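Local coordinates for protein glutathione S-transferase (Legionella pneumophila subsp. pneumophila str. Philadelphia 1, PDB 3NIV) that probably acts as a maleylacetoacetate isomerase and glutathione transferase of the zeta class, at residues I73-L76 and E77-P81; A94-K97 and S98-L101; H135-L138 and K139-F142; N192-N195 and E196-T200. All blocks are in the same frame, centred on the assembly; numbering follows the deposited sequence.

How the interactions relate
All four contacts are local, each between successive turns of one helix. None closes a loop over distant sequence, and none nests in or crosses another; they follow in series along the chain. Interaction 1 ends helix 69-79 of the thioredoxin-like N-terminal domain. Interaction 2 lies on helix 90-106, in the helical C-terminal domain. The two touch through a salt bridge between Asp-74 OD2 and Lys-97 NZ, 3.1 Å, which ties the domains together. Interaction 3 on helix 127-149 and interaction 4 on helix 189-198 belong to the same C-terminal domain. Their nearest atoms are about 7 Å apart. Interactions 1, 2 and 3 touch the second subunit.

Interaction 1. Residues I73-L76 and E77-P81; sequences IDYL and EEIHP
The ring of Tyr-75 carries Ile-79 on one face. Ile-79 CG2 sits 4.1 Å from the ring centroid and only 19° off the normal, a CH-pi contact displaced toward the rim. Ile-79 CD1 comes from the same side of the ring, near its CE2 corner, at 3.3 Å from Tyr-75 CE2. Both branches can reach the ring because CG1 of Ile-79 is tucked over the backbone, flanked by N and C (chi1 66°). Tyr-75 also packs on Ile-61 of strand 58-61 and on Ala-94 of the second subunit. Its backbone O takes two N-H groups: Ile-79 N at 3.0 Å, nearly along the C=O axis, and Glu-78 N at 2.9 Å, well above the carbonyl plane. The last turn closes with His-80 N on Leu-76 O at 2.7 Å. His-80 is the first residue to leave helical angles. On another side of the helix, Leu-76 packs on Leu-21 and Leu-59. Asp-74 OD1 and Glu-77 OE2 stay 6.3 Å apart. Each acid has its own partner elsewhere: Asp-74 OD2 forms a salt bridge with Lys-97, and Glu-77 OE2 accepts a hydrogen bond from Leu-85 N. Any repulsion between the two acids is probably eased by this lysine, while Tyr-75 and Ile-79 supply an apolar patch toward the subunit interface.

Interaction 2. Residues A94-K97 and S98-L101; sequences ATLK and SMAL
The backbone is helical throughout, with Ser-98 N on Ala-94 O, Ala-100 N on Leu-96 O and Leu-101 N on Lys-97 O, and Leu-96 O takes a second N-H from Met-99 at 2.9 Å. In Ser-98, a chi1 of 79° swings OG back over the preceding turn, where it donates to Thr-95 O at 2.9 Å. Thr-95 O also receives a weak bond from Met-99 N at 3.3 Å. Met-99, deposited as selenomethionine, lays its CG 3.4 Å from the same oxygen and brings SE to 4.3 Å from Leu-96 CD2. This is the opening helix of the all-helical C-terminal domain of the glutathione transferase fold. Leu-96 and Ala-100 pack against helix 166-180, and Met-99 against Phe-145, Lys-148 and Leu-149 of helix 127-149. The bent chain of Lys-97 leads away from the helix, and its NZ pairs with Asp-74 of helix 69-79. Leu-101 folds its CG over Lys-97 O, 3.2 Å away, and Ala-100 CB lies 3.4 Å from that same Lys-97 O. On the dimer side, Ala-94 and Thr-95 meet Leu-66 of the second subunit, Ser-98 meets its Gln-68 and Leu-101 its Met-70. Further along the helix, Cys-105 forms an interchain disulfide.

Interaction 3. Residues H135-L138 and K139-F142; sequences HHWL and KTGF
The backbone O of His-136 is gripped twice by Thr-140. The hydroxyl OG1 of Thr-140 donates to it at 3.1 Å, and Thr-140 N donates at 3.2 Å with an N-H...O angle of 166°. One donor comes from above the carbonyl plane and the other from below. The hydroxyl can fold back because OG1 sits beside its own backbone N (chi1 -58°). Thr-140 OG1 also lies over one face of the His-136 imidazole, 3.7 Å from His-136 CE1. A chi1 of 173° swings that ring toward the following turn, under the Thr-140 hydroxyl. It also turns an edge to Trp-137: His-136 CD2 stands 3.3 Å above the indole plane, toward the rim. Beyond this helix, Arg-118 of the second subunit packs on His-136, and Arg-114 of the same subunit packs on Trp-137. On another side of the helix, Leu-138 and Phe-142 extend together in one direction. Leu-138 CD1 approaches Phe-142 CE2 to 3.3 Å, and Phe-142 N donates to Leu-138 O at 2.8 Å. Both side chains pack on Gln-174 and Ala-178 of helix 166-180. The chemistry thus divides: an apolar pair faces the domain interior, while His-136 and Trp-137 face the second subunit. The Thr-140 hydroxyl, for its part, donates its proton to its own helix.

Interaction 4. Residues N192-N195 and E196-T200; sequences NEIN and EYCLT
Asn-195 and Leu-199 meet one turn apart, amide against methyl. With chi1 at -180° and chi2 at 58°, the Asn-195 amide is laid against Leu-199 CD1 and presents both polar atoms to it at nearly equal range: OD1 at 3.4 Å and ND2 at 3.5 Å. These are van der Waals contacts. Leu-199 in turn rests its CG on Asn-195 O, 3.1 Å away, while its backbone N donates to that oxygen. Ile-194 and Cys-198 form the next pair. SG of Cys-198 is opposite its carbonyl carbon (chi1 -72°), which tilts the sulfur back to 4.0 Å from Ile-194 CG2 and 3.5 Å from Ile-194 O. Tyr-197 takes another path. Its CB stays 3.5 Å from Glu-193 O, but the ring leads away to pack on Lys-156, Pro-157 and Val-158. Ile-194 O lies at the edge of that ring, near its plane. Glu-196 extends beyond CG into an exposed position, where it touches a crystal neighbour. Thr-200 bends its hydroxyl onto Tyr-197 O: OG1 donates at 2.8 Å, and Thr-200 N donates to the same oxygen, also at 2.8 Å. At the other end, Asn-192 ND2 donates to Met-185 O, in the loop that precedes the helix. Asn-195 and Cys-198 face Ile-172 of helix 166-180, and Ile-194 touches Asp-168. The arrangement is ordinary helix-on-helix packing within the all-helical C-terminal domain of a glutathione transferase, with helix 189-198 laid against helix 166-180.

Interaction 1. Residues I73-L76 and E77-P81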
ATOM      1  N   ILE A  73       9.420   3.422  -5.844  1.00 26.27           N
ATOM      2  CA  ILE A  73       9.460   2.734  -7.121  1.00 30.93           C
ATOM      3  C   ILE A  73       8.766   3.553  -8.211  1.00 33.25           C
ATOM      4  O   ILE A  73       9.274   3.675  -9.327  1.00 33.24           O
ATOM      5  CB  ILE A  73       8.871   1.312  -6.990  1.00 27.19           C
ATOM      6  CG1 ILE A  73       9.882   0.404  -6.271  1.00 29.45           C
ATOM      7  CG2 ILE A  73       8.505   0.762  -8.343  1.00 26.26           C
ATOM      8  CD1 ILE A  73       9.287  -0.845  -5.669  1.00 28.58           C
ATOM      9  N   ASP A  74       7.622   4.134  -7.869  1.00 32.61           N
ATOM     10  CA  ASP A  74       6.870   4.954  -8.811  1.00 34.10           C
ATOM     11  C   ASP A  74       7.660   6.189  -9.245  1.00 34.10           C
ATOM     12  O   ASP A  74       7.574   6.623 -10.395  1.00 36.33           O
ATOM     13  CB  ASP A  74       5.515   5.350  -8.214  1.00 37.00           C
ATOM     14  CG  ASP A  74       4.457   4.256  -8.376  1.00 44.60           C
ATOM     15  OD1 ASP A  74       4.676   3.300  -9.157  1.00 47.05           O
ATOM     16  OD2 ASP A  74       3.391   4.359  -7.730  1.00 50.92           O
ATOM     17  N   TYR A  75       8.441   6.740  -8.320  1.00 35.69           N
ATOM     18  CA  TYR A  75       9.351   7.840  -8.629  1.00 37.29           C
ATOM     19  C   TYR A  75      10.373   7.395  -9.676  1.00 34.89           C
ATOM     20  O   TYR A  75      10.518   8.021 -10.722  1.00 37.00           O
ATOM     21  CB  TYR A  75      10.055   8.342  -7.357  1.00 33.21           C
ATOM     22  CG  TYR A  75      11.080   9.434  -7.598  1.00 35.85           C
ATOM     23  CD1 TYR A  75      10.704  10.771  -7.647  1.00 35.57           C
ATOM     24  CD2 TYR A  75      12.426   9.128  -7.764  1.00 36.09           C
ATOM     25  CE1 TYR A  75      11.644  11.773  -7.871  1.00 35.57           C
ATOM     26  CE2 TYR A  75      13.366  10.121  -7.988  1.00 33.32           C
ATOM     27  CZ  TYR A  75      12.970  11.437  -8.040  1.00 36.92           C
ATOM     28  OH  TYR A  75      13.904  12.422  -8.262  1.00 43.67           O
ATOM     29  N   LEU A  76      11.072   6.305  -9.395  1.00 33.81           N
ATOM     30  CA  LEU A  76      12.036   5.775 -10.343  1.00 35.24           C
ATOM     31  C   LEU A  76      11.363   5.606 -11.693  1.00 37.92           C
ATOM     32  O   LEU A  76      11.840   6.112 -12.703  1.00 41.43           O
ATOM     33  CB  LEU A  76      12.597   4.441  -9.855  1.00 35.27           C
ATOM     34  CG  LEU A  76      13.282   4.526  -8.489  1.00 36.51           C
ATOM     35  CD1 LEU A  76      13.701   3.158  -7.989  1.00 28.99           C
ATOM     36  CD2 LEU A  76      14.478   5.477  -8.536  1.00 36.37           C
ATOM     37  N   GLU A  77      10.238   4.907 -11.690  1.00 36.76           N
ATOM     38  CA  GLU A  77       9.450   4.674 -12.890  1.00 37.11           C
ATOM     39  C   GLU A  77       9.155   5.965 -13.668  1.00 40.84           C
ATOM     40  O   GLU A  77       9.069   5.952 -14.893  1.00 41.85           O
ATOM     41  CB  GLU A  77       8.139   3.993 -12.499  1.00 36.84           C
ATOM     42  CG  GLU A  77       7.339   3.448 -13.661  1.00 43.67           C
ATOM     43  CD  GLU A  77       7.945   2.183 -14.275  1.00 41.82           C
ATOM     44  OE1 GLU A  77       9.183   2.106 -14.443  1.00 38.36           O
ATOM     45  OE2 GLU A  77       7.159   1.272 -14.613  1.00 44.13           O
ATOM     46  N   GLU A  78       9.013   7.074 -12.953  1.00 38.97           N
ATOM     47  CA  GLU A  78       8.662   8.345 -13.579  1.00 39.28           C
ATOM     48  C   GLU A  78       9.874   9.061 -14.180  1.00 40.32           C
ATOM     49  O   GLU A  78       9.816   9.550 -15.308  1.00 37.17           O
ATOM     50  CB  GLU A  78       7.906   9.241 -12.584  1.00 39.95           C
ATOM     51  CG  GLU A  78       7.871  10.714 -12.954  1.00 47.57           C
ATOM     52  CD  GLU A  78       6.460  11.277 -12.931  1.00 51.10           C
ATOM     53  OE1 GLU A  78       5.518  10.474 -12.780  1.00 56.69           O
ATOM     54  OE2 GLU A  78       6.288  12.506 -13.086  1.00 51.44           O
ATOM     55  N   ILE A  79      10.976   9.106 -13.436  1.00 40.20           N
ATOM     56  CA  ILE A  79      12.186   9.757 -13.928  1.00 38.13           C
ATOM     57  C   ILE A  79      12.980   8.845 -14.872  1.00 42.33           C
ATOM     58  O   ILE A  79      13.754   9.325 -15.705  1.00 45.32           O
ATOM     59  CB  ILE A  79      13.087  10.240 -12.784  1.00 35.39           C
ATOM     60  CG1 ILE A  79      13.646   9.055 -11.996  1.00 41.41           C
ATOM     61  CG2 ILE A  79      12.316  11.151 -11.843  1.00 36.92           C
ATOM     62  CD1 ILE A  79      14.677   9.452 -10.967  1.00 35.28           C
ATOM     63  N   HIS A  80      12.792   7.535 -14.746  1.00 39.28           N
ATOM     64  CA  HIS A  80      13.457   6.588 -15.636  0.57 40.25           C
ATOM     65  C   HIS A  80      12.434   5.661 -16.277  1.00 41.18           C
ATOM     66  O   HIS A  80      12.328   4.486 -15.917  1.00 38.10           O
ATOM     67  CB  HIS A  80      14.539   5.795 -14.901  0.57 40.20           C
ATOM     68  CG  HIS A  80      15.817   6.553 -14.709  0.57 40.95           C
ATOM     69  ND1 HIS A  80      16.152   7.164 -13.521  0.57 41.15           N
ATOM     70  CD2 HIS A  80      16.840   6.805 -15.560  0.57 42.12           C
ATOM     71  CE1 HIS A  80      17.326   7.756 -13.645  0.57 41.04           C
ATOM     72  NE2 HIS A  80      17.766   7.551 -14.874  0.57 39.87           N
ATOM     73  N   PRO A  81      11.671   6.201 -17.240  1.00 43.30           N
ATOM     74  CA  PRO A  81      10.599   5.520 -17.973  1.00 42.13           C
ATOM     75  C   PRO A  81      11.079   4.283 -18.723  1.00 42.44           C
ATOM     76  O   PRO A  81      10.268   3.391 -18.964  1.00 42.63           O
ATOM     77  CB  PRO A  81      10.127   6.583 -18.970  1.00 42.82           C
ATOM     78  CG  PRO A  81      10.531   7.876 -18.367  1.00 45.54           C
ATOM     79  CD  PRO A  81      11.824   7.599 -17.674  1.00 42.49           C
TER

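Interaction 2. Residues A94-K97 and S98-L101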
ATOM      1  N   ALA A  94      -3.221  -0.872 -14.022  1.00 31.49           N
ATOM      2  CA  ALA A  94      -3.876  -0.787 -12.725  1.00 31.37           C
ATOM      3  C   ALA A  94      -4.062  -2.178 -12.119  1.00 30.64           C
ATOM      4  O   ALA A  94      -4.051  -2.355 -10.901  1.00 27.93           O
ATOM      5  CB  ALA A  94      -5.217  -0.079 -12.855  1.00 28.71           C
ATOM      6  N   THR A  95      -4.247  -3.163 -12.983  1.00 29.98           N
ATOM      7  CA  THR A  95      -4.527  -4.513 -12.536  1.00 29.71           C
ATOM      8  C   THR A  95      -3.295  -5.135 -11.896  1.00 31.33           C
ATOM      9  O   THR A  95      -3.375  -5.781 -10.852  1.00 29.77           O
ATOM     10  CB  THR A  95      -4.974  -5.372 -13.711  1.00 32.98           C
ATOM     11  OG1 THR A  95      -6.278  -4.950 -14.118  1.00 36.61           O
ATOM     12  CG2 THR A  95      -5.013  -6.848 -13.317  1.00 34.36           C
ATOM     13  N   LEU A  96      -2.153  -4.936 -12.542  1.00 29.25           N
ATOM     14  CA  LEU A  96      -0.890  -5.392 -12.002  1.00 30.45           C
ATOM     15  C   LEU A  96      -0.560  -4.665 -10.693  1.00 27.62           C
ATOM     16  O   LEU A  96      -0.112  -5.269  -9.722  1.00 28.40           O
ATOM     17  CB  LEU A  96       0.202  -5.199 -13.052  1.00 29.15           C
ATOM     18  CG  LEU A  96       0.138  -6.283 -14.127  1.00 31.65           C
ATOM     19  CD1 LEU A  96       0.858  -5.859 -15.398  1.00 30.97           C
ATOM     20  CD2 LEU A  96       0.691  -7.599 -13.587  1.00 24.69           C
ATOM     21  N   LYS A  97      -0.805  -3.365 -10.677  1.00 30.60           N
ATOM     22  CA  LYS A  97      -0.605  -2.540  -9.489  1.00 29.51           C
ATOM     23  C   LYS A  97      -1.346  -3.104  -8.294  1.00 25.69           C
ATOM     24  O   LYS A  97      -0.790  -3.234  -7.202  1.00 26.00           O
ATOM     25  CB  LYS A  97      -1.125  -1.137  -9.752  1.00 28.87           C
ATOM     26  CG  LYS A  97      -0.192  -0.037  -9.310  1.00 39.67           C
ATOM     27  CD  LYS A  97       0.684   0.437 -10.467  1.00 39.81           C
ATOM     28  CE  LYS A  97       0.904   1.947 -10.402  1.00 42.69           C
ATOM     29  NZ  LYS A  97       1.521   2.381  -9.110  1.00 45.75           N
ATOM     30  N   SER A  98      -2.610  -3.441  -8.500  1.00 24.07           N
ATOM     31  CA  SER A  98      -3.424  -3.929  -7.410  1.00 25.96           C
ATOM     32  C   SER A  98      -2.899  -5.279  -6.899  1.00 27.81           C
ATOM     33  O   SER A  98      -3.148  -5.675  -5.752  1.00 26.04           O
ATOM     34  CB  SER A  98      -4.877  -4.042  -7.837  1.00 24.41           C
ATOM     35  OG  SER A  98      -5.104  -5.200  -8.599  1.00 26.13           O
HETATM   36  N   MSE A  99      -2.174  -5.988  -7.747  1.00 25.06           N
HETATM   37  CA  MSE A  99      -1.625  -7.265  -7.325  1.00 25.97           C
HETATM   38  C   MSE A  99      -0.408  -7.029  -6.457  1.00 23.00           C
HETATM   39  O   MSE A  99      -0.205  -7.710  -5.471  1.00 20.73           O
HETATM   40  CB  MSE A  99      -1.296  -8.125  -8.535  1.00 24.72           C
HETATM   41  CG  MSE A  99      -2.548  -8.633  -9.210  1.00 29.87           C
HETATM   42 SE   MSE A  99      -2.184  -9.435 -10.934  1.00 57.70          SE
HETATM   43  CE  MSE A  99      -1.073 -10.949 -10.326  1.00 27.82           C
ATOM     44  N   ALA A 100       0.387  -6.038  -6.830  1.00 24.84           N
ATOM     45  CA  ALA A 100       1.487  -5.604  -5.999  1.00 25.10           C
ATOM     46  C   ALA A 100       0.968  -5.084  -4.652  1.00 25.63           C
ATOM     47  O   ALA A 100       1.626  -5.236  -3.633  1.00 25.33           O
ATOM     48  CB  ALA A 100       2.286  -4.545  -6.710  1.00 26.39           C
ATOM     49  N   LEU A 101      -0.221  -4.493  -4.648  1.00 23.62           N
ATOM     50  CA  LEU A 101      -0.813  -3.987  -3.410  1.00 25.41           C
ATOM     51  C   LEU A 101      -1.294  -5.116  -2.505  1.00 26.50           C
ATOM     52  O   LEU A 101      -1.222  -5.026  -1.275  1.00 23.63           O
ATOM     53  CB  LEU A 101      -1.970  -3.037  -3.720  1.00 23.44           C
ATOM     54  CG  LEU A 101      -1.541  -1.784  -4.498  1.00 25.60           C
ATOM     55  CD1 LEU A 101      -2.734  -0.873  -4.865  1.00 24.18           C
ATOM     56  CD2 LEU A 101      -0.468  -1.020  -3.733  1.00 19.22           C
TER

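Interaction 3. Residues H135-L138 and K139-F142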
ATOM      1  N   HIS A 135       1.453 -17.370   9.076  1.00 29.69           N
ATOM      2  CA  HIS A 135       1.073 -18.274   7.999  1.00 31.41           C
ATOM      3  C   HIS A 135      -0.335 -17.966   7.504  1.00 30.30           C
ATOM      4  O   HIS A 135      -0.670 -18.200   6.332  1.00 28.42           O
ATOM      5  CB  HIS A 135       1.169 -19.729   8.481  1.00 30.12           C
ATOM      6  CG  HIS A 135       2.559 -20.290   8.446  1.00 32.61           C
ATOM      7  ND1 HIS A 135       2.820 -21.645   8.496  1.00 33.26           N
ATOM      8  CD2 HIS A 135       3.764 -19.680   8.338  1.00 32.24           C
ATOM      9  CE1 HIS A 135       4.124 -21.843   8.440  1.00 32.73           C
ATOM     10  NE2 HIS A 135       4.721 -20.671   8.344  1.00 35.45           N
ATOM     11  N   HIS A 136      -1.160 -17.442   8.404  1.00 29.77           N
ATOM     12  CA  HIS A 136      -2.532 -17.091   8.051  1.00 30.97           C
ATOM     13  C   HIS A 136      -2.601 -16.033   6.950  1.00 29.25           C
ATOM     14  O   HIS A 136      -3.379 -16.152   6.009  1.00 26.89           O
ATOM     15  CB  HIS A 136      -3.303 -16.597   9.273  1.00 31.58           C
ATOM     16  CG  HIS A 136      -4.654 -16.061   8.936  1.00 32.69           C
ATOM     17  ND1 HIS A 136      -5.601 -16.807   8.266  1.00 32.21           N
ATOM     18  CD2 HIS A 136      -5.214 -14.847   9.151  1.00 31.08           C
ATOM     19  CE1 HIS A 136      -6.687 -16.079   8.089  1.00 30.95           C
ATOM     20  NE2 HIS A 136      -6.480 -14.887   8.617  1.00 31.90           N
ATOM     21  N   TRP A 137      -1.781 -14.998   7.068  1.00 27.95           N
ATOM     22  CA  TRP A 137      -1.830 -13.919   6.097  1.00 28.62           C
ATOM     23  C   TRP A 137      -1.120 -14.343   4.830  1.00 27.93           C
ATOM     24  O   TRP A 137      -1.432 -13.846   3.744  1.00 27.34           O
ATOM     25  CB  TRP A 137      -1.273 -12.608   6.670  1.00 25.42           C
ATOM     26  CG  TRP A 137      -1.948 -12.239   7.949  1.00 26.40           C
ATOM     27  CD1 TRP A 137      -1.370 -12.117   9.168  1.00 26.62           C
ATOM     28  CD2 TRP A 137      -3.345 -11.989   8.142  1.00 29.02           C
ATOM     29  NE1 TRP A 137      -2.303 -11.793  10.106  1.00 25.92           N
ATOM     30  CE2 TRP A 137      -3.528 -11.710   9.509  1.00 26.51           C
ATOM     31  CE3 TRP A 137      -4.457 -11.962   7.289  1.00 27.65           C
ATOM     32  CZ2 TRP A 137      -4.771 -11.405  10.050  1.00 26.45           C
ATOM     33  CZ3 TRP A 137      -5.691 -11.669   7.823  1.00 24.44           C
ATOM     34  CH2 TRP A 137      -5.841 -11.396   9.194  1.00 28.55           C
ATOM     35  N   LEU A 138      -0.182 -15.277   4.956  1.00 28.93           N
ATOM     36  CA  LEU A 138       0.449 -15.823   3.758  1.00 28.46           C
ATOM     37  C   LEU A 138      -0.593 -16.550   2.904  1.00 27.57           C
ATOM     38  O   LEU A 138      -0.706 -16.292   1.705  1.00 30.00           O
ATOM     39  CB  LEU A 138       1.651 -16.704   4.089  1.00 27.53           C
ATOM     40  CG  LEU A 138       2.948 -15.901   4.252  1.00 30.22           C
ATOM     41  CD1 LEU A 138       3.341 -15.180   2.985  1.00 29.38           C
ATOM     42  CD2 LEU A 138       2.782 -14.881   5.322  1.00 31.92           C
ATOM     43  N   LYS A 139      -1.389 -17.405   3.534  1.00 26.58           N
ATOM     44  CA  LYS A 139      -2.398 -18.164   2.807  1.00 28.25           C
ATOM     45  C   LYS A 139      -3.392 -17.226   2.135  1.00 31.39           C
ATOM     46  O   LYS A 139      -3.699 -17.371   0.953  1.00 30.99           O
ATOM     47  CB  LYS A 139      -3.147 -19.135   3.727  1.00 27.90           C
ATOM     48  CG  LYS A 139      -3.854 -20.250   2.962  1.00 34.70           C
ATOM     49  CD  LYS A 139      -5.061 -20.824   3.701  1.00 38.31           C
ATOM     50  CE  LYS A 139      -6.012 -21.519   2.707  1.00 45.63           C
ATOM     51  NZ  LYS A 139      -7.436 -21.616   3.190  1.00 42.40           N
ATOM     52  N   THR A 140      -3.900 -16.264   2.897  1.00 30.14           N
ATOM     53  CA  THR A 140      -4.898 -15.350   2.377  1.00 29.29           C
ATOM     54  C   THR A 140      -4.358 -14.555   1.196  1.00 27.90           C
ATOM     55  O   THR A 140      -5.030 -14.426   0.176  1.00 29.04           O
ATOM     56  CB  THR A 140      -5.384 -14.390   3.464  1.00 32.07           C
ATOM     57  OG1 THR A 140      -5.920 -15.155   4.548  1.00 36.17           O
ATOM     58  CG2 THR A 140      -6.481 -13.494   2.918  1.00 33.30           C
ATOM     59  N   GLY A 141      -3.142 -14.036   1.349  1.00 26.11           N
ATOM     60  CA  GLY A 141      -2.488 -13.250   0.321  1.00 26.49           C
ATOM     61  C   GLY A 141      -2.086 -14.028  -0.918  1.00 28.96           C
ATOM     62  O   GLY A 141      -2.223 -13.547  -2.040  1.00 27.52           O
ATOM     63  N   PHE A 142      -1.588 -15.241  -0.731  1.00 29.66           N
ATOM     64  CA  PHE A 142      -1.203 -16.042  -1.889  1.00 29.53           C
ATOM     65  C   PHE A 142      -2.421 -16.619  -2.617  1.00 29.95           C
ATOM     66  O   PHE A 142      -2.417 -16.732  -3.838  1.00 29.17           O
ATOM     67  CB  PHE A 142      -0.195 -17.119  -1.500  1.00 27.38           C
ATOM     68  CG  PHE A 142       1.178 -16.578  -1.214  1.00 27.99           C
ATOM     69  CD1 PHE A 142       1.675 -15.507  -1.932  1.00 29.44           C
ATOM     70  CD2 PHE A 142       1.977 -17.143  -0.236  1.00 29.51           C
ATOM     71  CE1 PHE A 142       2.956 -15.003  -1.672  1.00 30.41           C
ATOM     72  CE2 PHE A 142       3.256 -16.644   0.024  1.00 27.57           C
ATOM     73  CZ  PHE A 142       3.742 -15.575  -0.695  1.00 25.47           C
TER

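Interaction 4. Residues N192-N195 and E196-T200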
ATOM      1  N   ASN A 192       4.938 -20.338  -7.670  1.00 30.32           N
ATOM      2  CA  ASN A 192       6.156 -21.129  -7.533  1.00 34.35           C
ATOM      3  C   ASN A 192       7.005 -21.094  -8.810  1.00 33.41           C
ATOM      4  O   ASN A 192       8.229 -21.009  -8.735  1.00 34.52           O
ATOM      5  CB  ASN A 192       5.831 -22.567  -7.095  1.00 30.95           C
ATOM      6  CG  ASN A 192       5.327 -22.633  -5.659  1.00 33.62           C
ATOM      7  OD1 ASN A 192       5.585 -21.721  -4.870  1.00 35.26           O
ATOM      8  ND2 ASN A 192       4.612 -23.700  -5.312  1.00 28.96           N
ATOM      9  N   GLU A 193       6.349 -21.129  -9.971  1.00 33.67           N
ATOM     10  CA  GLU A 193       7.047 -21.041 -11.254  1.00 33.76           C
ATOM     11  C   GLU A 193       7.678 -19.679 -11.470  1.00 35.26           C
ATOM     12  O   GLU A 193       8.842 -19.594 -11.876  1.00 37.28           O
ATOM     13  CB  GLU A 193       6.093 -21.297 -12.413  1.00 36.11           C
ATOM     14  CG  GLU A 193       5.487 -22.670 -12.453  1.00 39.05           C
ATOM     15  CD  GLU A 193       4.355 -22.757 -13.460  1.00 51.65           C
ATOM     16  OE1 GLU A 193       3.955 -21.700 -14.007  1.00 50.53           O
ATOM     17  OE2 GLU A 193       3.861 -23.882 -13.701  1.00 60.74           O
ATOM     18  N   ILE A 194       6.899 -18.621 -11.229  1.00 31.67           N
ATOM     19  CA  ILE A 194       7.361 -17.251 -11.447  1.00 30.77           C
ATOM     20  C   ILE A 194       8.555 -16.940 -10.568  1.00 31.63           C
ATOM     21  O   ILE A 194       9.563 -16.407 -11.033  1.00 30.11           O
ATOM     22  CB  ILE A 194       6.258 -16.218 -11.112  1.00 32.67           C
ATOM     23  CG1 ILE A 194       5.078 -16.355 -12.073  1.00 31.73           C
ATOM     24  CG2 ILE A 194       6.814 -14.810 -11.165  1.00 27.81           C
ATOM     25  CD1 ILE A 194       3.848 -15.553 -11.666  1.00 29.88           C
ATOM     26  N   ASN A 195       8.428 -17.271  -9.284  1.00 33.96           N
ATOM     27  CA  ASN A 195       9.525 -17.096  -8.338  1.00 32.58           C
ATOM     28  C   ASN A 195      10.791 -17.807  -8.803  1.00 33.92           C
ATOM     29  O   ASN A 195      11.880 -17.229  -8.804  1.00 34.60           O
ATOM     30  CB  ASN A 195       9.142 -17.607  -6.951  1.00 31.17           C
ATOM     31  CG  ASN A 195      10.264 -17.432  -5.943  1.00 31.83           C
ATOM     32  OD1 ASN A 195      10.737 -16.319  -5.717  1.00 32.93           O
ATOM     33  ND2 ASN A 195      10.702 -18.528  -5.346  1.00 30.99           N
ATOM     34  N   GLU A 196      10.642 -19.069  -9.188  1.00 33.47           N
ATOM     35  CA  GLU A 196      11.770 -19.837  -9.711  1.00 37.42           C
ATOM     36  C   GLU A 196      12.391 -19.118 -10.896  1.00 36.75           C
ATOM     37  O   GLU A 196      13.590 -18.837 -10.915  1.00 36.44           O
ATOM     38  CB  GLU A 196      11.330 -21.230 -10.150  1.00 38.82           C
ATOM     39  CG  GLU A 196      11.564 -22.323  -9.137  1.00 44.06           C
ATOM     40  CD  GLU A 196      11.771 -23.681  -9.805  1.00 51.29           C
ATOM     41  OE1 GLU A 196      11.728 -23.728 -11.058  1.00 45.48           O
ATOM     42  OE2 GLU A 196      11.974 -24.689  -9.086  1.00 46.37           O
ATOM     43  N   TYR A 197      11.569 -18.821 -11.892  1.00 35.05           N
ATOM     44  CA  TYR A 197      12.073 -18.086 -13.041  1.00 35.89           C
ATOM     45  C   TYR A 197      12.826 -16.826 -12.617  1.00 36.78           C
ATOM     46  O   TYR A 197      14.040 -16.729 -12.809  1.00 38.62           O
ATOM     47  CB  TYR A 197      10.959 -17.735 -14.019  1.00 36.06           C
ATOM     48  CG  TYR A 197      11.445 -16.840 -15.125  1.00 38.15           C
ATOM     49  CD1 TYR A 197      12.159 -17.356 -16.191  1.00 37.79           C
ATOM     50  CD2 TYR A 197      11.224 -15.470 -15.083  1.00 38.39           C
ATOM     51  CE1 TYR A 197      12.622 -16.540 -17.199  1.00 40.48           C
ATOM     52  CE2 TYR A 197      11.688 -14.645 -16.085  1.00 38.24           C
ATOM     53  CZ  TYR A 197      12.381 -15.186 -17.144  1.00 42.38           C
ATOM     54  OH  TYR A 197      12.840 -14.370 -18.153  1.00 44.80           O
ATOM     55  N   CYS A 198      12.112 -15.870 -12.031  1.00 34.33           N
ATOM     56  CA  CYS A 198      12.724 -14.611 -11.644  1.00 30.97           C
ATOM     57  C   CYS A 198      14.044 -14.793 -10.916  1.00 31.18           C
ATOM     58  O   CYS A 198      14.970 -14.003 -11.098  1.00 31.55           O
ATOM     59  CB  CYS A 198      11.761 -13.767 -10.797  1.00 34.54           C
ATOM     60  SG  CYS A 198      10.382 -13.056 -11.737  1.00 32.06           S
ATOM     61  N   LEU A 199      14.143 -15.837 -10.099  1.00 33.13           N
ATOM     62  CA  LEU A 199      15.337 -16.017  -9.281  1.00 31.64           C
ATOM     63  C   LEU A 199      16.611 -16.300 -10.078  1.00 33.55           C
ATOM     64  O   LEU A 199      17.707 -16.338  -9.518  1.00 35.75           O
ATOM     65  CB  LEU A 199      15.093 -17.067  -8.204  1.00 31.36           C
ATOM     66  CG  LEU A 199      14.271 -16.418  -7.092  1.00 34.88           C
ATOM     67  CD1 LEU A 199      13.965 -17.366  -5.936  1.00 30.90           C
ATOM     68  CD2 LEU A 199      14.991 -15.164  -6.604  1.00 30.54           C
ATOM     69  N   THR A 200      16.467 -16.466 -11.387  1.00 33.63           N
ATOM     70  CA  THR A 200      17.613 -16.723 -12.253  1.00 35.45           C
ATOM     71  C   THR A 200      18.155 -15.449 -12.916  1.00 41.08           C
ATOM     72  O   THR A 200      19.219 -15.470 -13.542  1.00 44.70           O
ATOM     73  CB  THR A 200      17.258 -17.722 -13.353  1.00 34.06           C
ATOM     74  OG1 THR A 200      16.415 -17.082 -14.312  1.00 33.99           O
ATOM     75  CG2 THR A 200      16.528 -18.922 -12.770  1.00 34.01           C
TER